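Adhesin LabA (Helicobacter pylori, PDB 6GMM) probably helps the bacterium adhere to the gastric mucosa by binding LacdiNAc-bearing glycans as a lectin-like outer-surface adhesin. Local coordinates at residues A[59-64]-A[359-364]; A[63-68]-A[190-195]. All coordinates share one frame; numbering follows the deposited sequence.

Contact 1 of 2, residues A[59-64]-A[359-364]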
loop_
_atom_site.group_PDB
_atom_site.type_symbol
_atom_site.label_atom_id
_atom_site.label_comp_id
_atom_site.label_asym_id
_atom_site.label_seq_id
_atom_site.Cartn_x
_atom_site.Cartn_y
_atom_site.Cartn_z
ATOM N N TYR A 59 3.064 -3.558 7.114
ATOM C CA TYR A 59 3.243 -2.944 8.425
ATOM C C TYR A 59 3.902 -1.568 8.318
ATOM O O TYR A 59 3.361 -0.623 8.873
ATOM C CB TYR A 59 4.063 -3.864 9.331
ATOM C CG TYR A 59 4.088 -3.393 10.766
ATOM C CD1 TYR A 59 3.110 -3.800 11.671
ATOM C CD2 TYR A 59 5.122 -2.587 11.237
ATOM C CE1 TYR A 59 3.166 -3.421 13.010
ATOM C CE2 TYR A 59 5.205 -2.231 12.578
ATOM C CZ TYR A 59 4.201 -2.610 13.452
ATOM O OH TYR A 59 4.280 -2.227 14.762
ATOM N N GLN A 60 5.034 -1.434 7.581
ATOM C CA GLN A 60 5.675 -0.119 7.426
ATOM C C GLN A 60 4.753 0.835 6.691
ATOM O O GLN A 60 4.784 2.016 6.993
ATOM C CB GLN A 60 7.016 -0.202 6.686
ATOM C CG GLN A 60 8.022 -1.135 7.343
ATOM C CD GLN A 60 8.427 -0.605 8.687
ATOM O OE1 GLN A 60 8.838 0.547 8.814
ATOM N NE2 GLN A 60 8.271 -1.419 9.720
ATOM N N ALA A 61 3.906 0.347 5.755
ATOM C CA ALA A 61 2.993 1.288 5.058
ATOM C C ALA A 61 2.026 1.932 6.020
ATOM O O ALA A 61 1.809 3.148 5.947
ATOM C CB ALA A 61 2.242 0.606 3.918
ATOM N N VAL A 62 1.477 1.121 6.953
ATOM C CA VAL A 62 0.552 1.544 8.000
ATOM C C VAL A 62 1.267 2.574 8.825
ATOM O O VAL A 62 0.801 3.706 8.897
ATOM C CB VAL A 62 0.099 0.352 8.881
ATOM C CG1 VAL A 62 -0.756 0.823 10.066
ATOM C CG2 VAL A 62 -0.644 -0.690 8.064
ATOM N N LEU A 63 2.433 2.202 9.402
ATOM C CA LEU A 63 3.259 3.084 10.231
ATOM C C LEU A 63 3.468 4.476 9.628
ATOM O O LEU A 63 3.283 5.466 10.328
ATOM C CB LEU A 63 4.614 2.407 10.499
ATOM C CG LEU A 63 4.814 1.863 11.922
ATOM C CD1 LEU A 63 3.685 0.896 12.327
ATOM C CD2 LEU A 63 6.189 1.187 12.057
ATOM N N LEU A 64 3.800 4.568 8.337
ATOM C CA LEU A 64 4.001 5.896 7.738
ATOM C C LEU A 64 2.723 6.666 7.667
ATOM O O LEU A 64 2.758 7.845 7.946
ATOM C CB LEU A 64 4.657 5.814 6.338
ATOM C CG LEU A 64 5.161 7.150 5.736
ATOM C CD1 LEU A 64 6.113 7.849 6.657
ATOM C CD2 LEU A 64 5.789 6.927 4.341
ATOM N N THR A 359 12.098 5.838 5.191
ATOM C CA THR A 359 13.319 5.084 4.895
ATOM C C THR A 359 13.063 3.602 5.137
ATOM O O THR A 359 13.307 2.816 4.230
ATOM C CB THR A 359 14.501 5.623 5.708
ATOM O OG1 THR A 359 14.746 6.961 5.275
ATOM C CG2 THR A 359 15.773 4.787 5.538
ATOM N N ASN A 360 12.521 3.227 6.319
ATOM C CA ASN A 360 12.215 1.825 6.652
ATOM C C ASN A 360 11.199 1.191 5.719
ATOM O O ASN A 360 11.325 0.014 5.432
ATOM C CB ASN A 360 11.793 1.684 8.108
ATOM C CG ASN A 360 12.919 1.976 9.065
ATOM O OD1 ASN A 360 14.072 2.204 8.663
ATOM N ND2 ASN A 360 12.615 1.990 10.354
ATOM N N LEU A 361 10.244 1.971 5.188
ATOM C CA LEU A 361 9.257 1.465 4.229
ATOM C C LEU A 361 9.895 1.227 2.862
ATOM O O LEU A 361 9.714 0.136 2.285
ATOM C CB LEU A 361 8.041 2.417 4.140
ATOM C CG LEU A 361 7.003 2.172 3.027
ATOM C CD1 LEU A 361 6.327 0.805 3.148
ATOM C CD2 LEU A 361 5.952 3.232 3.052
ATOM N N LYS A 362 10.676 2.211 2.347
ATOM C CA LYS A 362 11.350 2.035 1.046
ATOM C C LYS A 362 12.322 0.853 1.104
ATOM O O LYS A 362 12.329 0.019 0.179
ATOM C CB LYS A 362 12.050 3.326 0.572
ATOM C CG LYS A 362 11.106 4.538 0.355
ATOM C CD LYS A 362 11.658 5.587 -0.654
ATOM C CE LYS A 362 12.910 6.339 -0.239
ATOM N NZ LYS A 362 12.615 7.451 0.706
ATOM N N ASP A 363 13.104 0.753 2.215
ATOM C CA ASP A 363 14.056 -0.344 2.447
ATOM C C ASP A 363 13.346 -1.701 2.486
ATOM O O ASP A 363 13.861 -2.642 1.905
ATOM C CB ASP A 363 14.872 -0.130 3.744
ATOM C CG ASP A 363 15.938 0.961 3.673
ATOM O OD1 ASP A 363 16.065 1.609 2.602
ATOM O OD2 ASP A 363 16.648 1.168 4.691
ATOM N N SER A 364 12.157 -1.788 3.142
ATOM C CA SER A 364 11.389 -3.031 3.246
ATOM C C SER A 364 10.869 -3.487 1.895
ATOM O O SER A 364 10.795 -4.687 1.660
ATOM C CB SER A 364 10.242 -2.894 4.245
ATOM O OG SER A 364 9.048 -2.466 3.609
HETATM O O HOH W 1 9.958 1.709 11.068
#
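In the helical bundle of the SabA-like adhesin exodomain, helices 57-76 and 354-366 pack nearly antiparallel, and Gln60 and Leu361 carry most of this contact. The short axes cross at -158° and come within 8.9 Å. The CA atoms of Gln60 and Leu361 lie 5.1 Å apart, so the two backbones are close here. Gln60 points at the opposite helix. Its CB sits 3.7 Å from Leu361 CD1. The Gln60 chain then bends at its second torsion, which takes the amide over to Asn360. There Gln60 OE1 comes 3.2 Å from Asn360 CB, a contact with carbon and not a hydrogen bond. The two amide planes are 59° apart, and no hydrogen bond joins the two groups directly. A water joins them instead: it donates to Gln60 OE1 and accepts from Asn360 ND2. The other end of the Gln60 amide, NE2, donates to Lys53 O, so both ends of the group are held and its rotation is fixed. Leu361 has CG anti to its backbone N (chi1 171°), and both methyls reach Ala61. CD1 lies 3.6 Å from Ala61 N, while Val307 and Val308 of helix 287-311 also pack against this side chain. CD2 goes on to Leu64, whose side chain crosses that of Leu361 at about a right angle, with the two CD2 methyls 3.9 Å apart.

Contact 2 of 2, residues A[63-68]-A[190-195]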
loop_
_atom_site.group_PDB
_atom_site.type_symbol
_atom_site.label_atom_id
_atom_site.label_comp_id
_atom_site.label_asym_id
_atom_site.label_seq_id
_atom_site.Cartn_x
_atom_site.Cartn_y
_atom_site.Cartn_z
ATOM N N LEU A 63 2.433 2.202 9.402
ATOM C CA LEU A 63 3.259 3.084 10.231
ATOM C C LEU A 63 3.468 4.476 9.628
ATOM O O LEU A 63 3.283 5.466 10.328
ATOM C CB LEU A 63 4.614 2.407 10.499
ATOM C CG LEU A 63 4.814 1.863 11.922
ATOM C CD1 LEU A 63 3.685 0.896 12.327
ATOM C CD2 LEU A 63 6.189 1.187 12.057
ATOM N N LEU A 64 3.800 4.568 8.337
ATOM C CA LEU A 64 4.001 5.896 7.738
ATOM C C LEU A 64 2.723 6.666 7.667
ATOM O O LEU A 64 2.758 7.845 7.946
ATOM C CB LEU A 64 4.657 5.814 6.338
ATOM C CG LEU A 64 5.161 7.150 5.736
ATOM C CD1 LEU A 64 6.113 7.849 6.657
ATOM C CD2 LEU A 64 5.789 6.927 4.341
ATOM N N ALA A 65 1.597 6.033 7.317
ATOM C CA ALA A 65 0.312 6.747 7.283
ATOM C C ALA A 65 -0.015 7.295 8.663
ATOM O O ALA A 65 -0.396 8.460 8.754
ATOM C CB ALA A 65 -0.814 5.833 6.796
ATOM N N LEU A 66 0.223 6.510 9.745
ATOM C CA LEU A 66 -0.093 6.968 11.122
ATOM C C LEU A 66 0.804 8.128 11.578
ATOM O O LEU A 66 0.295 9.194 11.954
ATOM C CB LEU A 66 -0.058 5.792 12.123
ATOM C CG LEU A 66 -0.952 4.588 11.808
ATOM C CD1 LEU A 66 -0.747 3.493 12.812
ATOM C CD2 LEU A 66 -2.433 4.969 11.719
ATOM N N ASN A 67 2.134 7.943 11.495
ATOM C CA ASN A 67 3.117 8.972 11.830
ATOM C C ASN A 67 2.875 10.209 10.982
ATOM O O ASN A 67 3.017 11.323 11.471
ATOM C CB ASN A 67 4.526 8.458 11.585
ATOM C CG ASN A 67 4.988 7.448 12.605
ATOM O OD1 ASN A 67 4.718 7.561 13.801
ATOM N ND2 ASN A 67 5.706 6.434 12.157
ATOM N N ALA A 68 2.505 10.045 9.722
ATOM C CA ALA A 68 2.263 11.255 8.936
ATOM C C ALA A 68 0.962 11.960 9.344
ATOM O O ALA A 68 0.925 13.193 9.320
ATOM C CB ALA A 68 2.315 10.967 7.445
ATOM N N VAL A 190 -8.619 0.162 13.003
ATOM C CA VAL A 190 -8.997 1.189 13.996
ATOM C C VAL A 190 -8.067 2.403 13.867
ATOM O O VAL A 190 -8.549 3.526 13.735
ATOM C CB VAL A 190 -8.974 0.583 15.425
ATOM C CG1 VAL A 190 -9.137 1.646 16.506
ATOM C CG2 VAL A 190 -10.040 -0.498 15.569
ATOM N N LEU A 191 -6.744 2.172 13.901
ATOM C CA LEU A 191 -5.729 3.229 13.822
ATOM C C LEU A 191 -5.804 4.045 12.549
ATOM O O LEU A 191 -5.754 5.271 12.625
ATOM C CB LEU A 191 -4.325 2.667 14.050
ATOM C CG LEU A 191 -4.163 1.981 15.407
ATOM C CD1 LEU A 191 -2.819 1.351 15.544
ATOM C CD2 LEU A 191 -4.486 2.935 16.556
ATOM N N LEU A 192 -5.996 3.398 11.398
ATOM C CA LEU A 192 -6.145 4.123 10.135
ATOM C C LEU A 192 -7.407 4.983 10.112
ATOM O O LEU A 192 -7.407 6.044 9.481
ATOM C CB LEU A 192 -6.092 3.173 8.930
ATOM C CG LEU A 192 -4.689 2.672 8.603
ATOM C CD1 LEU A 192 -4.761 1.518 7.691
ATOM C CD2 LEU A 192 -3.795 3.792 7.999
ATOM N N GLU A 193 -8.464 4.550 10.831
ATOM C CA GLU A 193 -9.693 5.319 10.956
ATOM C C GLU A 193 -9.403 6.580 11.798
ATOM O O GLU A 193 -9.835 7.689 11.430
ATOM C CB GLU A 193 -10.827 4.470 11.568
ATOM C CG GLU A 193 -12.091 5.263 11.914
ATOM C CD GLU A 193 -12.734 6.057 10.785
ATOM O OE1 GLU A 193 -12.860 5.510 9.663
ATOM O OE2 GLU A 193 -13.123 7.223 11.025
ATOM N N GLN A 194 -8.610 6.403 12.900
ATOM C CA GLN A 194 -8.200 7.485 13.792
ATOM C C GLN A 194 -7.423 8.501 12.972
ATOM O O GLN A 194 -7.700 9.695 13.058
ATOM C CB GLN A 194 -7.316 6.969 14.949
ATOM C CG GLN A 194 -7.999 6.087 15.996
ATOM C CD GLN A 194 -9.477 6.333 16.120
ATOM O OE1 GLN A 194 -9.942 7.430 16.463
ATOM N NE2 GLN A 194 -10.244 5.306 15.826
ATOM N N ALA A 195 -6.511 8.018 12.118
ATOM C CA ALA A 195 -5.688 8.864 11.259
ATOM C C ALA A 195 -6.596 9.635 10.297
ATOM O O ALA A 195 -6.306 10.788 9.996
ATOM C CB ALA A 195 -4.719 8.001 10.473
#
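Leu66 and Leu191 cross at about a right angle, and Leu66 reaches across to helix 188-205 with both of its methyls. CD1 of Leu66 touches Leu191 CB at 3.9 Å and also meets the Leu191 CD1 methyl. CD2 of Leu66 goes to the backbone and lies 3.5 Å from Leu191 O. The same methyl packs 4.0 Å from Ala195 CB, one helical turn further on. Leu66 CG stands beside its own backbone N (chi1 -55°). A chi2 of 176° sends CD1 straight on from CA to Leu191 CB, while CD2 branches off toward Leu191 O and Ala195. Leu192 reaches back the other way. Its CD2 rests 3.8 Å from Ala65 CB and also touches Leu66 CD2. The contact is wholly apolar between side chains, and no hydrogen bond crosses it. The short axes are 9.4 Å apart and run roughly parallel, at 34°. Small alanines on both sides, Ala65 and Ala195, receive the leucine methyls. The contact is buried within the helical bundle. Helix 239-264 adds Val256 against Leu192 and Ile249 against Ala195. Helix 128-145 packs Ala144 on Leu191, and Ile152 from a loop touches both Leu66 and Leu191.

Overall arrangement
Both contacts use helix 57-76, and their segments overlap at Leu63 and Leu64. Their centres are about 12 Å apart. Each is buried, although contact 1 has a partly exposed border at Asn360. The two contacts pair helix 57-76 with helix 354-366, nearly antiparallel, and with helix 188-205, roughly parallel. The chemistry differs. Contact 1 mixes leucine packing with a water-bridged amide pair, whereas the side chains meeting in contact 2 are all leucine and alanine, and one methyl rests on a carbonyl oxygen. Helix 239-264 touches side chains at both sites, while helix 287-311 joins contact 1 and helix 128-145 joins contact 2. Together they tie distant parts of the sequence to helix 57-76.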